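PDB 4JM1: hypothetical protein from Parabacteroides distasonis, which is of unknown function but folds into a small alpha/beta domain resembling the prodomain of alpha-lytic protease. Local coordinates for residues S13-A18 and V62-A67. Sequence-based numbering, arbitrary orientation. Where two conformers were deposited one is given.
Sequences SCEKAA and VDIKNA
Just past the end of strand 58-63, Ile64 spans strand 24-29 of a mixed four-stranded sheet to meet Glu15 and Lys16, which form a classic beta bulge with both residues facing Ala28. Strands 16-19 and 58-63 are not neighbours in this alpha/beta fold; strand 24-29 runs between them, and Ile64 also rests on Ala28. The contact is therefore a surface bridge of side chains, with no hydrogen bond between the two segments. The Glu15 and Ile64 side chains cross at about a right angle. The extended glutamate chain passes across the isoleucine, touching it with CB and again with the carboxylate end: Glu15 CB lies 3.9 Å from Ile64 CG1, while Glu15 OE1 comes to 3.7 Å from Ile64 CG2, a van der Waals approach. The CG1 branch of Ile64 stands anti to the backbone N (chi1 -166°), beside Glu15 CB, and its terminal CD1 meets Lys16 CB at 3.9 Å. Lys16 contributes little more than this methylene, since its extended chain leads its amino group away; the Lys16 side chain also touches Phe69 of strand 68-70. Were Ile64 cut back to an alanine, the loss of CG1, CG2 and CD1 would probably open a gap beside Glu15 CB and Lys16 CB and leave the glutamate chain freer to turn. Behind Ile64 the backbone is folded tightly: Asp63 O accepts from both Asn66 N and Ala67 N. An Asx turn adds a further hold, the Lys65 amide meeting Asp63 OD1 from above the carboxylate plane, 54° out of it. Lys65 NZ, which also pairs with Asp30 and bonds to Ala31 O, reaches back to the syn lone pair of that same Asp63 OD1 in a salt bridge of 2.8 Å.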
loop_
_atom_site.group_PDB
_atom_site.type_symbol
_atom_site.label_atom_id
_atom_site.label_comp_id
_atom_site.label_asym_id
_atom_site.label_seq_id
_atom_site.Cartn_x
_atom_site.Cartn_y
_atom_site.Cartn_z
ATOM N N SER A 13 -10.384 -2.041 -3.564
ATOM C CA SER A 13 -9.625 -1.021 -4.273
ATOM C C SER A 13 -8.167 -1.439 -4.546
ATOM O O SER A 13 -7.363 -0.681 -5.128
ATOM C CB SER A 13 -9.669 0.289 -3.503
ATOM O OG SER A 13 -9.259 0.085 -2.174
ATOM N N CYS A 14 -7.839 -2.657 -4.128
ATOM C CA CYS A 14 -6.553 -3.260 -4.385
ATOM C C CYS A 14 -6.697 -4.769 -4.266
ATOM O O CYS A 14 -7.798 -5.254 -3.969
ATOM C CB CYS A 14 -5.523 -2.736 -3.413
ATOM S SG CYS A 14 -5.765 -3.317 -1.685
ATOM N N GLU A 15 -5.640 -5.520 -4.570
ATOM C CA GLU A 15 -5.691 -6.968 -4.446
ATOM C C GLU A 15 -5.156 -7.517 -3.144
ATOM O O GLU A 15 -5.676 -8.510 -2.655
ATOM C CB GLU A 15 -5.057 -7.650 -5.660
ATOM C CG GLU A 15 -5.877 -7.314 -6.904
ATOM C CD GLU A 15 -5.636 -8.159 -8.123
ATOM O OE1 GLU A 15 -4.997 -9.226 -8.030
ATOM O OE2 GLU A 15 -6.126 -7.723 -9.207
ATOM N N LYS A 16 -4.147 -6.852 -2.575
ATOM C CA LYS A 16 -3.544 -7.254 -1.308
ATOM C C LYS A 16 -2.859 -6.020 -0.719
ATOM O O LYS A 16 -2.466 -5.118 -1.452
ATOM C CB LYS A 16 -2.544 -8.406 -1.529
ATOM C CG LYS A 16 -2.056 -9.100 -0.257
ATOM C CD LYS A 16 -1.293 -10.397 -0.538
ATOM C CE LYS A 16 -0.662 -10.966 0.750
ATOM N NZ LYS A 16 -0.244 -12.430 0.684
ATOM N N ALA A 17 -2.769 -5.968 0.602
ATOM C CA ALA A 17 -2.093 -4.872 1.290
ATOM C C ALA A 17 -1.518 -5.353 2.610
ATOM O O ALA A 17 -2.005 -6.322 3.200
ATOM C CB ALA A 17 -3.058 -3.670 1.518
ATOM N N ALA A 18 -0.509 -4.638 3.099
ATOM C CA ALA A 18 0.115 -4.962 4.375
ATOM C C ALA A 18 0.894 -3.777 4.902
ATOM O O ALA A 18 1.505 -3.042 4.133
ATOM C CB ALA A 18 1.052 -6.153 4.241
ATOM N N VAL A 62 2.792 -1.367 -5.198
ATOM C CA VAL A 62 3.497 -2.399 -5.921
ATOM C C VAL A 62 2.517 -3.138 -6.859
ATOM O O VAL A 62 1.291 -3.006 -6.740
ATOM C CB VAL A 62 4.156 -3.433 -4.921
ATOM C CG1 VAL A 62 5.216 -2.746 -4.015
ATOM C CG2 VAL A 62 3.128 -4.218 -4.112
ATOM N N ASP A 63 3.087 -3.859 -7.836
ATOM C CA ASP A 63 2.286 -4.666 -8.771
ATOM C C ASP A 63 2.060 -6.029 -8.139
ATOM O O ASP A 63 3.019 -6.729 -7.818
ATOM C CB ASP A 63 3.015 -4.769 -10.108
ATOM C CG ASP A 63 2.182 -5.417 -11.219
ATOM O OD1 ASP A 63 1.143 -6.066 -10.950
ATOM O OD2 ASP A 63 2.585 -5.241 -12.390
ATOM N N ILE A 64 0.786 -6.412 -7.995
ATOM C CA ILE A 64 0.422 -7.742 -7.500
ATOM C C ILE A 64 1.102 -8.887 -8.292
ATOM O O ILE A 64 1.372 -9.961 -7.743
ATOM C CB ILE A 64 -1.123 -7.939 -7.522
ATOM C CG1 ILE A 64 -1.563 -9.160 -6.696
ATOM C CG2 ILE A 64 -1.676 -8.032 -8.991
ATOM C CD1 ILE A 64 -1.400 -8.992 -5.175
ATOM N N LYS A 65 1.407 -8.626 -9.556
ATOM C CA LYS A 65 1.988 -9.647 -10.424
ATOM C C LYS A 65 3.460 -9.909 -10.163
ATOM O O LYS A 65 4.006 -10.899 -10.676
ATOM C CB LYS A 65 1.797 -9.286 -11.895
ATOM C CG LYS A 65 0.314 -9.246 -12.330
ATOM C CD LYS A 65 0.136 -8.927 -13.793
ATOM C CE LYS A 65 0.537 -7.504 -14.165
ATOM N NZ LYS A 65 -0.208 -6.461 -13.344
ATOM N N ASN A 66 4.137 -9.060 -9.399
ATOM C CA ASN A 66 5.527 -9.396 -9.102
ATOM C C ASN A 66 5.991 -9.190 -7.672
ATOM O O ASN A 66 7.052 -9.678 -7.295
ATOM C CB ASN A 66 6.468 -8.701 -10.076
ATOM C CG ASN A 66 6.357 -7.211 -10.006
ATOM O OD1 ASN A 66 6.472 -6.629 -8.907
ATOM N ND2 ASN A 66 6.119 -6.578 -11.136
ATOM N N ALA A 67 5.174 -8.591 -6.838
ATOM C CA ALA A 67 5.519 -8.359 -5.456
ATOM C C ALA A 67 5.482 -9.656 -4.654
ATOM O O ALA A 67 4.615 -10.515 -4.896
ATOM C CB ALA A 67 4.553 -7.347 -4.862
#